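Local coordinates for protein putative oxidoreductase (Klebsiella pneumoniae subsp. pneumoniae MGH 78578, PDB 3E82) that probably works as a nucleotide-dependent oxidoreductase of the Gfo/Idh/MocA family, joining an NAD-binding Rossmann domain to a C-terminal alpha/beta domain, at residues B[123-129]-B[297-303]; B[130-135]-B[294-298]; B[183-187]-B[239-243]; B[257-261]-B[272-276]. All coordinates share one frame; numbering follows the deposited sequence.

How the interactions relate
Interactions 1 and 2 follow one another along the same two pieces of chain and share Gly297 and Asp298; their centres lie about 11 Å apart. Interaction 4 leans on both: Trp273 NE1 lies 2.6 Å from Asp298 OD1, and Asp276 OD2 lies 2.5 Å from Ser131 OG, both probable hydrogen bonds. Interaction 3 is tied to interaction 1 by a salt bridge of 2.7 Å between Arg128 NE and Asp186 OD2, but its centre is about 18 Å from that of interaction 4 and the two do not touch. Interactions 1 and 2 contain the passage 123-135 from the Rossmann part into the C-terminal part, and interactions 3 and 4 touch it from the C-terminal domain.

Interaction 1: B[123-129]-B[297-303]; sequences VFHNRRW and GDQRQYY
Asn126 ND2 donates to Gln299 OE1 over 2.6 Å, nearly within the plane of its own amide, yet it reaches the acceptor from above the carbonyl plane. The two side chains lie side by side and point the same way, their amides turned 52° apart. Both start with CG between the backbone N and the carbonyl carbon, which helps bring the two amides alongside each other. A second bond joins the backbones, Asp298 N to Trp129 O at 2.8 Å. The aromatic residues supply the bulk. Phe124 turns its edge to the face of Tyr302 in a T-shaped pair, centroids 5.2 Å apart and planes at 90°, and Tyr303 completes the aromatic cluster. The broad indole of Trp129 suits a CH-pi contact: Gln301 CB sits 3.4 Å from the centroid of its five-membered ring, almost on the ring normal. At its far end, Trp129 CZ3 meets Tyr302 CB at 3.8 Å. Asp298 precedes the turn that leads into the helix: its OD1 caps Arg300 N and is also hydrogen-bonded to Trp273 NE1, while OD2 forms a salt bridge with Arg300 NH1. The loop here leaves strand 121-123, at the edge of the parallel Rossmann sheet, and packs on the first turn of helix 300-310; Tyr302 OH bonds Ser122 of that strand, and Tyr303 OH bonds His23 on helix 17-28.

Interaction 2: B[130-135]-B[294-298]; sequences DSDYLG and TPQGD
Thr294 places CG2 opposite its backbone N, with OG1 at chi1 -56°, and this branch brings the methyl to Ser131 O, 3.1 Å away. On the other side of the contact, Ser131 holds OG between its backbone N and carbonyl carbon (chi1 60°); its CB stands 3.2 Å from Pro295 O, while OG is left to bond Asp276. Thr294 is split in the same manner, its hydroxyl going to Asp278 O and its methyl to the helix. Further along, the Pro295 ring lies against the turn of helix: CG meets Leu134 CB at 3.8 Å, and CD comes to 3.5 Å from Gly135 CA. Gly135, without a side chain, lets the proline ring settle, through CG and CD, directly on the helix backbone. Leu134 extends CD1 to 3.7 Å from Gln296 O. Gly297 is equally apt, since its bare CA approaches the first turn at Ser131 N, 3.6 Å away. The loop between strand 289-292 and helix 300-310 is thus laid along the start of helix 131-142. No hydrogen bond crosses between these segments, so close fit and carbon-to-carbonyl contacts hold them to each other, while the hydroxyls secure each segment to the chain around Asp276 and Asp278.

Interaction 3: B[183-187]-B[239-243]; sequences HLIDQ and SRFTV
Hydrogen bonding between Arg240 and Gln187 spans this contact. NH2 of the arginine gives a bond of 3.0 Å to Gln187 OE1, meeting a lone pair in the carbonyl plane, although the N-H is bent to 137° at the hydrogen. The two flat groups approach from opposite directions with their planes only 22° apart. A water closes a small ring beside this bond, accepting from Gln187 NE2 at 2.9 Å and from Arg240 NH2 at 3.0 Å. The glutamine can serve both because its amide carries an acceptor and a donor; NE2 also bonds Arg127 O. Gln187 spans the gap with a chain extended beyond CG, whereas Arg240 bends at chi2, and its NH1 is held by Ser153 OG.

This pairing joins helix 176-192 to the mixed sheet of the C-terminal alpha/beta domain. Arg240 and Phe241 both face Lys252 in a classic beta bulge at the start of strand 241-245; here the two neighbouring side chains lie together, the phenyl ring over the guanidinium with Phe241 CE2 3.5 Å above its plane.

Looser contacts without hydrogen bonds do the rest. Gln187 OE1 touches the edge of the Phe241 ring, 3.4 Å from CZ, a place where the weakly positive ring hydrogens can suit an oxygen. Leu184 CD1 packs 3.9 Å from Arg240 NH2. The imidazole of His183 is turned 80° from the guanidinium plane, and Arg240 NH2 comes up to its edge, 3.8 Å from CD2.

Interaction 4: B[257-261]-B[272-276]; sequences QQESQ and DWGQD
A type II beta turn from Asp272 to Gln275 is clasped by the first turn of helix 258-263, with the Gln261 amide gripping the backbone of the turn. Gln261 OE1 accepts from Gly274 N at 2.8 Å, on a lone pair in the carbonyl plane, and Gln261 NE2 donates to Asp272 O, also at 2.8 Å and close to straight at 169°. A glutamine fits this place because one planar amide offers the acceptor and the donor that the turn needs. The chain extends beyond CG to carry it there. Asp272 O has a further donor, Gln275 N, the bond that closes the turn, and the two N-H groups arrive from opposite faces of its plane. Gly274 takes the third position of the turn with a positive phi of 67°, a shape that glycine adopts easily, and its CA lies 3.9 Å from Gln258 CG. Trp273 swings its indole back over the helix, with CG of its side chain anti to the backbone N. Gln258 CG then sits over one face of the six-membered ring, 4.2 Å from its centroid, in a CH-pi contact. The polar ends of this pair go to the loop just before helix 300-310, Gln258 OE1 to Gln299 N and Trp273 NE1 to Asp298 OD1. The Gln258 amide stands 81° from the indole plane, its OE1 3.2 Å from Trp273 CZ2.

Interaction 1: B[123-129]-B[297-303]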
loop_
_atom_site.group_PDB
_atom_site.type_symbol
_atom_site.label_atom_id
_atom_site.label_comp_id
_atom_site.label_asym_id
_atom_site.label_seq_id
_atom_site.Cartn_x
_atom_site.Cartn_y
_atom_site.Cartn_z
ATOM N N VAL B 123 -15.308 24.239 6.787
ATOM C CA VAL B 123 -15.859 22.927 6.478
ATOM C C VAL B 123 -15.479 22.010 7.639
ATOM O O VAL B 123 -14.377 22.115 8.178
ATOM C CB VAL B 123 -15.285 22.376 5.149
ATOM C CG1 VAL B 123 -15.869 20.996 4.861
ATOM C CG2 VAL B 123 -15.603 23.341 4.009
ATOM N N PHE B 124 -16.387 21.109 8.006
ATOM C CA PHE B 124 -16.182 20.217 9.142
ATOM C C PHE B 124 -15.145 19.106 8.963
ATOM O O PHE B 124 -15.488 17.925 8.955
ATOM C CB PHE B 124 -17.538 19.618 9.568
ATOM C CG PHE B 124 -17.549 19.005 10.957
ATOM C CD1 PHE B 124 -17.155 19.746 12.077
ATOM C CD2 PHE B 124 -18.005 17.704 11.149
ATOM C CE1 PHE B 124 -17.220 19.190 13.371
ATOM C CE2 PHE B 124 -18.073 17.140 12.435
ATOM C CZ PHE B 124 -17.682 17.880 13.545
ATOM N N HIS B 125 -13.883 19.487 8.799
ATOM C CA HIS B 125 -12.799 18.508 8.703
ATOM C C HIS B 125 -12.434 18.353 10.171
ATOM O O HIS B 125 -11.556 19.034 10.701
ATOM C CB HIS B 125 -11.640 19.066 7.888
ATOM C CG HIS B 125 -11.865 18.990 6.410
ATOM N ND1 HIS B 125 -12.045 17.793 5.749
ATOM C CD2 HIS B 125 -11.915 19.954 5.460
ATOM C CE1 HIS B 125 -12.193 18.022 4.456
ATOM N NE2 HIS B 125 -12.117 19.325 4.254
ATOM N N ASN B 126 -13.156 17.449 10.813
ATOM C CA ASN B 126 -13.057 17.210 12.241
ATOM C C ASN B 126 -12.101 16.120 12.698
ATOM O O ASN B 126 -12.155 15.716 13.859
ATOM C CB ASN B 126 -14.459 16.878 12.756
ATOM C CG ASN B 126 -14.959 15.534 12.250
ATOM O OD1 ASN B 126 -14.748 15.175 11.089
ATOM N ND2 ASN B 126 -15.628 14.789 13.117
ATOM N N ARG B 127 -11.217 15.654 11.826
ATOM C CA ARG B 127 -10.327 14.566 12.221
ATOM C C ARG B 127 -8.884 14.980 12.513
ATOM O O ARG B 127 -8.015 14.127 12.712
ATOM C CB ARG B 127 -10.360 13.470 11.145
ATOM C CG ARG B 127 -11.773 13.088 10.659
ATOM C CD ARG B 127 -12.655 12.519 11.772
ATOM N NE ARG B 127 -12.101 11.291 12.340
ATOM C CZ ARG B 127 -12.241 10.077 11.809
ATOM N NH1 ARG B 127 -12.937 9.911 10.690
ATOM N NH2 ARG B 127 -11.663 9.030 12.387
ATOM N N ARG B 128 -8.638 16.286 12.562
ATOM C CA ARG B 128 -7.301 16.814 12.826
ATOM C C ARG B 128 -6.912 16.714 14.296
ATOM O O ARG B 128 -5.773 17.009 14.665
ATOM C CB ARG B 128 -7.225 18.279 12.392
ATOM C CG ARG B 128 -7.550 18.492 10.923
ATOM C CD ARG B 128 -7.506 19.966 10.546
ATOM N NE ARG B 128 -7.691 20.122 9.109
ATOM C CZ ARG B 128 -7.431 21.233 8.427
ATOM N NH1 ARG B 128 -6.968 22.318 9.044
ATOM N NH2 ARG B 128 -7.632 21.256 7.113
ATOM N N TRP B 129 -7.853 16.298 15.135
ATOM C CA TRP B 129 -7.582 16.181 16.562
ATOM C C TRP B 129 -7.800 14.772 17.101
ATOM O O TRP B 129 -8.033 14.586 18.291
ATOM C CB TRP B 129 -8.448 17.195 17.309
ATOM C CG TRP B 129 -8.155 18.578 16.824
ATOM C CD1 TRP B 129 -7.150 19.402 17.251
ATOM C CD2 TRP B 129 -8.807 19.263 15.751
ATOM N NE1 TRP B 129 -7.138 20.558 16.508
ATOM C CE2 TRP B 129 -8.143 20.501 15.579
ATOM C CE3 TRP B 129 -9.885 18.953 14.914
ATOM C CZ2 TRP B 129 -8.522 21.427 14.602
ATOM C CZ3 TRP B 129 -10.264 19.879 13.939
ATOM C CH2 TRP B 129 -9.581 21.101 13.794
ATOM N N GLY B 297 -7.502 12.420 22.129
ATOM C CA GLY B 297 -8.046 13.098 20.965
ATOM C C GLY B 297 -9.257 13.916 21.383
ATOM O O GLY B 297 -9.909 13.582 22.371
ATOM N N ASP B 298 -9.552 14.998 20.663
ATOM C CA ASP B 298 -10.721 15.810 20.993
ATOM C C ASP B 298 -11.174 16.724 19.861
ATOM O O ASP B 298 -10.673 17.836 19.705
ATOM C CB ASP B 298 -10.467 16.642 22.247
ATOM C CG ASP B 298 -11.685 17.453 22.662
ATOM O OD1 ASP B 298 -12.808 17.106 22.226
ATOM O OD2 ASP B 298 -11.516 18.428 23.429
ATOM N N GLN B 299 -12.143 16.260 19.083
ATOM C CA GLN B 299 -12.640 17.059 17.974
ATOM C C GLN B 299 -13.389 18.329 18.415
ATOM O O GLN B 299 -13.739 19.162 17.584
ATOM C CB GLN B 299 -13.520 16.200 17.050
ATOM C CG GLN B 299 -14.780 15.645 17.668
ATOM C CD GLN B 299 -15.458 14.644 16.743
ATOM O OE1 GLN B 299 -16.042 15.014 15.723
ATOM N NE2 GLN B 299 -15.362 13.362 17.088
ATOM N N ARG B 300 -13.625 18.484 19.716
ATOM C CA ARG B 300 -14.287 19.689 20.207
ATOM C C ARG B 300 -13.373 20.860 19.848
ATOM O O ARG B 300 -13.804 22.015 19.822
ATOM C CB ARG B 300 -14.484 19.635 21.734
ATOM C CG ARG B 300 -15.456 18.573 22.219
ATOM C CD ARG B 300 -15.437 18.410 23.747
ATOM N NE ARG B 300 -15.642 19.681 24.442
ATOM C CZ ARG B 300 -14.673 20.405 24.996
ATOM N NH1 ARG B 300 -13.413 19.983 24.944
ATOM N NH2 ARG B 300 -14.965 21.556 25.599
ATOM N N GLN B 301 -12.102 20.557 19.578
ATOM C CA GLN B 301 -11.135 21.583 19.217
ATOM C C GLN B 301 -11.602 22.342 17.979
ATOM O O GLN B 301 -11.376 23.546 17.863
ATOM C CB GLN B 301 -9.751 20.975 18.952
ATOM C CG GLN B 301 -8.950 20.623 20.207
ATOM C CD GLN B 301 -8.571 21.850 21.030
ATOM O OE1 GLN B 301 -8.042 22.827 20.502
ATOM N NE2 GLN B 301 -8.832 21.796 22.331
ATOM N N TYR B 302 -12.252 21.643 17.051
ATOM C CA TYR B 302 -12.742 22.313 15.848
ATOM C C TYR B 302 -13.635 23.499 16.236
ATOM O O TYR B 302 -13.463 24.603 15.735
ATOM C CB TYR B 302 -13.555 21.356 14.973
ATOM C CG TYR B 302 -14.122 22.032 13.744
ATOM C CD1 TYR B 302 -13.347 22.191 12.594
ATOM C CD2 TYR B 302 -15.423 22.562 13.743
ATOM C CE1 TYR B 302 -13.842 22.859 11.472
ATOM C CE2 TYR B 302 -15.928 23.236 12.619
ATOM C CZ TYR B 302 -15.128 23.381 11.493
ATOM O OH TYR B 302 -15.589 24.062 10.392
ATOM N N TYR B 303 -14.594 23.259 17.124
ATOM C CA TYR B 303 -15.511 24.310 17.549
ATOM C C TYR B 303 -14.878 25.328 18.494
ATOM O O TYR B 303 -15.233 26.505 18.471
ATOM C CB TYR B 303 -16.769 23.694 18.175
ATOM C CG TYR B 303 -17.790 23.273 17.135
ATOM C CD1 TYR B 303 -18.398 24.219 16.312
ATOM C CD2 TYR B 303 -18.117 21.932 16.943
ATOM C CE1 TYR B 303 -19.308 23.843 15.319
ATOM C CE2 TYR B 303 -19.027 21.539 15.950
ATOM C CZ TYR B 303 -19.618 22.502 15.140
ATOM O OH TYR B 303 -20.506 22.138 14.144
#

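Interaction 2: B[130-135]-B[294-298]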
loop_
_atom_site.group_PDB
_atom_site.type_symbol
_atom_site.label_atom_id
_atom_site.label_comp_id
_atom_site.label_asym_id
_atom_site.label_seq_id
_atom_site.Cartn_x
_atom_site.Cartn_y
_atom_site.Cartn_z
ATOM N N ASP B 130 -7.728 13.789 16.209
ATOM C CA ASP B 130 -7.893 12.388 16.571
ATOM C C ASP B 130 -6.645 11.872 17.288
ATOM O O ASP B 130 -5.525 12.261 16.959
ATOM C CB ASP B 130 -8.146 11.549 15.316
ATOM C CG ASP B 130 -9.570 11.686 14.794
ATOM O OD1 ASP B 130 -10.298 12.575 15.279
ATOM O OD2 ASP B 130 -9.958 10.906 13.901
ATOM N N SER B 131 -6.853 10.991 18.263
ATOM C CA SER B 131 -5.756 10.424 19.036
ATOM C C SER B 131 -4.687 9.790 18.136
ATOM O O SER B 131 -3.498 10.065 18.301
ATOM C CB SER B 131 -6.289 9.391 20.043
ATOM O OG SER B 131 -6.954 8.316 19.398
ATOM N N ASP B 132 -5.100 8.959 17.179
ATOM C CA ASP B 132 -4.130 8.321 16.287
ATOM C C ASP B 132 -3.337 9.332 15.468
ATOM O O ASP B 132 -2.110 9.257 15.410
ATOM C CB ASP B 132 -4.805 7.298 15.355
ATOM C CG ASP B 132 -6.123 7.793 14.774
ATOM O OD1 ASP B 132 -6.314 9.023 14.632
ATOM O OD2 ASP B 132 -6.961 6.933 14.442
ATOM N N TYR B 133 -4.026 10.278 14.839
ATOM C CA TYR B 133 -3.355 11.296 14.040
ATOM C C TYR B 133 -2.427 12.169 14.888
ATOM O O TYR B 133 -1.270 12.382 14.523
ATOM C CB TYR B 133 -4.382 12.178 13.336
ATOM C CG TYR B 133 -3.789 13.385 12.639
ATOM C CD1 TYR B 133 -2.995 13.243 11.503
ATOM C CD2 TYR B 133 -4.049 14.671 13.106
ATOM C CE1 TYR B 133 -2.480 14.361 10.840
ATOM C CE2 TYR B 133 -3.543 15.795 12.453
ATOM C CZ TYR B 133 -2.765 15.634 11.323
ATOM O OH TYR B 133 -2.301 16.743 10.656
ATOM N N LEU B 134 -2.930 12.680 16.010
ATOM C CA LEU B 134 -2.106 13.517 16.879
ATOM C C LEU B 134 -0.863 12.757 17.330
ATOM O O LEU B 134 0.227 13.325 17.387
ATOM C CB LEU B 134 -2.897 13.981 18.107
ATOM C CG LEU B 134 -3.959 15.051 17.836
ATOM C CD1 LEU B 134 -4.688 15.394 19.139
ATOM C CD2 LEU B 134 -3.294 16.288 17.246
ATOM N N GLY B 135 -1.039 11.479 17.652
ATOM C CA GLY B 135 0.083 10.662 18.079
ATOM C C GLY B 135 1.134 10.541 16.986
ATOM O O GLY B 135 2.312 10.788 17.221
ATOM N N THR B 294 -0.272 7.351 23.477
ATOM C CA THR B 294 -0.963 8.119 22.451
ATOM C C THR B 294 -1.720 9.266 23.117
ATOM O O THR B 294 -2.428 9.064 24.103
ATOM C CB THR B 294 -1.974 7.245 21.678
ATOM O OG1 THR B 294 -1.299 6.109 21.122
ATOM C CG2 THR B 294 -2.620 8.045 20.547
ATOM N N PRO B 295 -1.569 10.488 22.589
ATOM C CA PRO B 295 -2.257 11.650 23.157
ATOM C C PRO B 295 -3.773 11.542 23.022
ATOM O O PRO B 295 -4.288 10.891 22.103
ATOM C CB PRO B 295 -1.669 12.819 22.369
ATOM C CG PRO B 295 -1.335 12.194 21.042
ATOM C CD PRO B 295 -0.739 10.874 21.435
ATOM N N GLN B 296 -4.480 12.163 23.958
ATOM C CA GLN B 296 -5.934 12.141 23.950
ATOM C C GLN B 296 -6.411 12.888 22.718
ATOM O O GLN B 296 -5.790 13.867 22.303
ATOM C CB GLN B 296 -6.494 12.835 25.199
ATOM C CG GLN B 296 -8.017 12.717 25.347
ATOM C CD GLN B 296 -8.688 14.025 25.782
ATOM O OE1 GLN B 296 -8.146 14.778 26.589
ATOM N NE2 GLN B 296 -9.881 14.285 25.255
ATOM N N GLY B 297 -7.502 12.420 22.129
ATOM C CA GLY B 297 -8.046 13.098 20.965
ATOM C C GLY B 297 -9.257 13.916 21.383
ATOM O O GLY B 297 -9.909 13.582 22.371
ATOM N N ASP B 298 -9.552 14.998 20.663
ATOM C CA ASP B 298 -10.721 15.810 20.993
ATOM C C ASP B 298 -11.174 16.724 19.861
ATOM O O ASP B 298 -10.673 17.836 19.705
ATOM C CB ASP B 298 -10.467 16.642 22.247
ATOM C CG ASP B 298 -11.685 17.453 22.662
ATOM O OD1 ASP B 298 -12.808 17.106 22.226
ATOM O OD2 ASP B 298 -11.516 18.428 23.429
#

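Interaction 3: B[183-187]-B[239-243]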
loop_
_atom_site.group_PDB
_atom_site.type_symbol
_atom_site.label_atom_id
_atom_site.label_comp_id
_atom_site.label_asym_id
_atom_site.label_seq_id
_atom_site.Cartn_x
_atom_site.Cartn_y
_atom_site.Cartn_z
ATOM N N HIS B 183 -11.001 12.552 5.149
ATOM C CA HIS B 183 -10.204 12.746 6.361
ATOM C C HIS B 183 -8.782 12.200 6.207
ATOM O O HIS B 183 -7.836 12.729 6.793
ATOM C CB HIS B 183 -10.885 12.133 7.592
ATOM C CG HIS B 183 -10.742 10.648 7.698
ATOM N ND1 HIS B 183 -11.397 9.772 6.860
ATOM C CD2 HIS B 183 -10.013 9.883 8.546
ATOM C CE1 HIS B 183 -11.079 8.530 7.188
ATOM N NE2 HIS B 183 -10.241 8.570 8.208
ATOM N N LEU B 184 -8.643 11.148 5.408
ATOM C CA LEU B 184 -7.338 10.544 5.142
ATOM C C LEU B 184 -6.482 11.572 4.397
ATOM O O LEU B 184 -5.306 11.778 4.714
ATOM C CB LEU B 184 -7.522 9.287 4.280
ATOM C CG LEU B 184 -7.382 7.904 4.930
ATOM C CD1 LEU B 184 -7.915 7.910 6.343
ATOM C CD2 LEU B 184 -8.081 6.861 4.072
ATOM N N ILE B 185 -7.086 12.215 3.401
ATOM C CA ILE B 185 -6.393 13.228 2.609
ATOM C C ILE B 185 -6.062 14.465 3.444
ATOM O O ILE B 185 -4.921 14.925 3.464
ATOM C CB ILE B 185 -7.249 13.693 1.413
ATOM C CG1 ILE B 185 -7.499 12.527 0.460
ATOM C CG2 ILE B 185 -6.550 14.846 0.688
ATOM C CD1 ILE B 185 -8.633 12.795 -0.511
ATOM N N ASP B 186 -7.064 14.996 4.133
ATOM C CA ASP B 186 -6.883 16.198 4.939
ATOM C C ASP B 186 -5.705 16.088 5.904
ATOM O O ASP B 186 -4.915 17.020 6.014
ATOM C CB ASP B 186 -8.167 16.522 5.719
ATOM C CG ASP B 186 -8.091 17.850 6.434
ATOM O OD1 ASP B 186 -7.829 18.868 5.762
ATOM O OD2 ASP B 186 -8.293 17.879 7.666
ATOM N N GLN B 187 -5.602 14.961 6.604
ATOM C CA GLN B 187 -4.501 14.737 7.543
ATOM C C GLN B 187 -3.159 14.769 6.812
ATOM O O GLN B 187 -2.193 15.362 7.295
ATOM C CB GLN B 187 -4.676 13.391 8.272
ATOM C CG GLN B 187 -5.769 13.403 9.335
ATOM C CD GLN B 187 -6.172 12.007 9.828
ATOM O OE1 GLN B 187 -5.834 10.990 9.216
ATOM N NE2 GLN B 187 -6.921 11.964 10.931
ATOM N N SER B 239 -3.094 -1.691 9.923
ATOM C CA SER B 239 -2.868 -0.680 10.947
ATOM C C SER B 239 -3.410 0.660 10.477
ATOM O O SER B 239 -3.329 0.989 9.294
ATOM C CB SER B 239 -1.374 -0.530 11.239
ATOM O OG SER B 239 -0.800 -1.763 11.623
ATOM N N ARG B 240 -3.946 1.425 11.423
ATOM C CA ARG B 240 -4.509 2.738 11.151
ATOM C C ARG B 240 -3.486 3.609 10.441
ATOM O O ARG B 240 -3.808 4.280 9.464
ATOM C CB ARG B 240 -4.922 3.412 12.463
ATOM C CG ARG B 240 -5.410 4.844 12.287
ATOM C CD ARG B 240 -6.674 4.911 11.448
ATOM N NE ARG B 240 -7.073 6.296 11.206
ATOM C CZ ARG B 240 -6.571 7.067 10.244
ATOM N NH1 ARG B 240 -5.646 6.591 9.417
ATOM N NH2 ARG B 240 -6.986 8.324 10.121
ATOM N N PHE B 241 -2.262 3.603 10.967
ATOM C CA PHE B 241 -1.144 4.373 10.423
ATOM C C PHE B 241 0.125 3.528 10.449
ATOM O O PHE B 241 0.353 2.759 11.382
ATOM C CB PHE B 241 -0.863 5.626 11.262
ATOM C CG PHE B 241 -1.846 6.753 11.060
ATOM C CD1 PHE B 241 -1.840 7.502 9.886
ATOM C CD2 PHE B 241 -2.742 7.095 12.069
ATOM C CE1 PHE B 241 -2.712 8.586 9.719
ATOM C CE2 PHE B 241 -3.622 8.178 11.916
ATOM C CZ PHE B 241 -3.603 8.924 10.734
ATOM N N THR B 242 0.947 3.698 9.422
ATOM C CA THR B 242 2.234 3.023 9.301
ATOM C C THR B 242 3.136 4.081 8.671
ATOM O O THR B 242 2.874 4.534 7.560
ATOM C CB THR B 242 2.168 1.792 8.365
ATOM O OG1 THR B 242 1.312 0.796 8.937
ATOM C CG2 THR B 242 3.561 1.206 8.168
ATOM N N VAL B 243 4.179 4.489 9.388
ATOM C CA VAL B 243 5.086 5.515 8.877
ATOM C C VAL B 243 6.538 5.097 9.011
ATOM O O VAL B 243 6.987 4.741 10.100
ATOM C CB VAL B 243 4.887 6.853 9.625
ATOM C CG1 VAL B 243 5.752 7.948 8.996
ATOM C CG2 VAL B 243 3.420 7.247 9.588
HETATM O O HOH W 1 -7.937 9.740 12.552
#

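Interaction 4: B[257-261]-B[272-276]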
loop_
_atom_site.group_PDB
_atom_site.type_symbol
_atom_site.label_atom_id
_atom_site.label_comp_id
_atom_site.label_asym_id
_atom_site.label_seq_id
_atom_site.Cartn_x
_atom_site.Cartn_y
_atom_site.Cartn_z
ATOM N N GLN B 257 -11.262 6.574 18.943
ATOM C CA GLN B 257 -12.581 6.076 19.353
ATOM C C GLN B 257 -13.664 7.131 19.606
ATOM O O GLN B 257 -14.730 6.799 20.131
ATOM C CB GLN B 257 -12.463 5.216 20.624
ATOM C CG GLN B 257 -12.048 6.010 21.870
ATOM C CD GLN B 257 -12.460 5.354 23.194
ATOM O OE1 GLN B 257 -11.909 5.678 24.250
ATOM N NE2 GLN B 257 -13.434 4.445 23.142
ATOM N N GLN B 258 -13.413 8.386 19.249
ATOM C CA GLN B 258 -14.416 9.419 19.493
ATOM C C GLN B 258 -15.740 9.117 18.811
ATOM O O GLN B 258 -16.800 9.279 19.417
ATOM C CB GLN B 258 -13.921 10.791 19.033
ATOM C CG GLN B 258 -12.760 11.318 19.829
ATOM C CD GLN B 258 -12.253 12.629 19.286
ATOM O OE1 GLN B 258 -12.956 13.645 19.319
ATOM N NE2 GLN B 258 -11.036 12.617 18.767
ATOM N N GLU B 259 -15.690 8.678 17.558
ATOM C CA GLU B 259 -16.925 8.378 16.849
ATOM C C GLU B 259 -17.743 7.311 17.578
ATOM O O GLU B 259 -18.950 7.470 17.761
ATOM C CB GLU B 259 -16.646 7.924 15.414
ATOM C CG GLU B 259 -17.927 7.757 14.597
ATOM C CD GLU B 259 -17.689 7.221 13.196
ATOM O OE1 GLU B 259 -17.226 6.064 13.066
ATOM O OE2 GLU B 259 -17.972 7.956 12.225
ATOM N N SER B 260 -17.087 6.230 17.997
ATOM C CA SER B 260 -17.777 5.152 18.707
ATOM C C SER B 260 -18.349 5.681 20.007
ATOM O O SER B 260 -19.446 5.295 20.418
ATOM C CB SER B 260 -16.821 4.003 19.014
ATOM O OG SER B 260 -16.223 3.531 17.826
ATOM N N GLN B 261 -17.596 6.556 20.665
ATOM C CA GLN B 261 -18.066 7.136 21.907
ATOM C C GLN B 261 -19.328 7.966 21.625
ATOM O O GLN B 261 -20.323 7.841 22.332
ATOM C CB GLN B 261 -16.961 7.990 22.543
ATOM C CG GLN B 261 -15.773 7.158 23.032
ATOM C CD GLN B 261 -14.730 7.984 23.752
ATOM O OE1 GLN B 261 -14.136 8.893 23.176
ATOM N NE2 GLN B 261 -14.498 7.669 25.023
ATOM N N ASP B 272 -13.689 9.915 29.992
ATOM C CA ASP B 272 -12.943 9.104 29.031
ATOM C C ASP B 272 -13.019 9.549 27.569
ATOM O O ASP B 272 -12.600 8.810 26.675
ATOM C CB ASP B 272 -13.399 7.647 29.134
ATOM C CG ASP B 272 -13.546 7.181 30.577
ATOM O OD1 ASP B 272 -12.630 7.444 31.389
ATOM O OD2 ASP B 272 -14.574 6.546 30.895
ATOM N N TRP B 273 -13.544 10.746 27.326
ATOM C CA TRP B 273 -13.669 11.269 25.966
ATOM C C TRP B 273 -12.310 11.337 25.259
ATOM O O TRP B 273 -11.353 11.890 25.790
ATOM C CB TRP B 273 -14.323 12.664 26.007
ATOM C CG TRP B 273 -14.366 13.396 24.679
ATOM C CD1 TRP B 273 -13.652 14.506 24.331
ATOM C CD2 TRP B 273 -15.157 13.055 23.532
ATOM N NE1 TRP B 273 -13.947 14.878 23.039
ATOM C CE2 TRP B 273 -14.866 14.004 22.526
ATOM C CE3 TRP B 273 -16.082 12.039 23.258
ATOM C CZ2 TRP B 273 -15.467 13.965 21.263
ATOM C CZ3 TRP B 273 -16.681 11.998 21.998
ATOM C CH2 TRP B 273 -16.369 12.958 21.018
ATOM N N GLY B 274 -12.229 10.747 24.068
ATOM C CA GLY B 274 -10.992 10.778 23.303
ATOM C C GLY B 274 -9.782 10.022 23.835
ATOM O O GLY B 274 -8.690 10.125 23.268
ATOM N N GLN B 275 -9.951 9.265 24.913
ATOM C CA GLN B 275 -8.831 8.514 25.462
ATOM C C GLN B 275 -8.469 7.392 24.510
ATOM O O GLN B 275 -9.342 6.801 23.875
ATOM C CB GLN B 275 -9.182 7.948 26.842
ATOM C CG GLN B 275 -9.224 9.020 27.923
ATOM C CD GLN B 275 -7.875 9.688 28.118
ATOM O OE1 GLN B 275 -7.794 10.879 28.418
ATOM N NE2 GLN B 275 -6.808 8.919 27.954
ATOM N N ASP B 276 -7.177 7.103 24.408
ATOM C CA ASP B 276 -6.703 6.054 23.519
ATOM C C ASP B 276 -5.583 5.270 24.200
ATOM O O ASP B 276 -4.436 5.716 24.239
ATOM C CB ASP B 276 -6.187 6.676 22.223
ATOM C CG ASP B 276 -6.010 5.657 21.118
ATOM O OD1 ASP B 276 -5.937 4.446 21.426
ATOM O OD2 ASP B 276 -5.937 6.075 19.944
HETATM O O HOH W 2 -9.520 7.857 20.685
#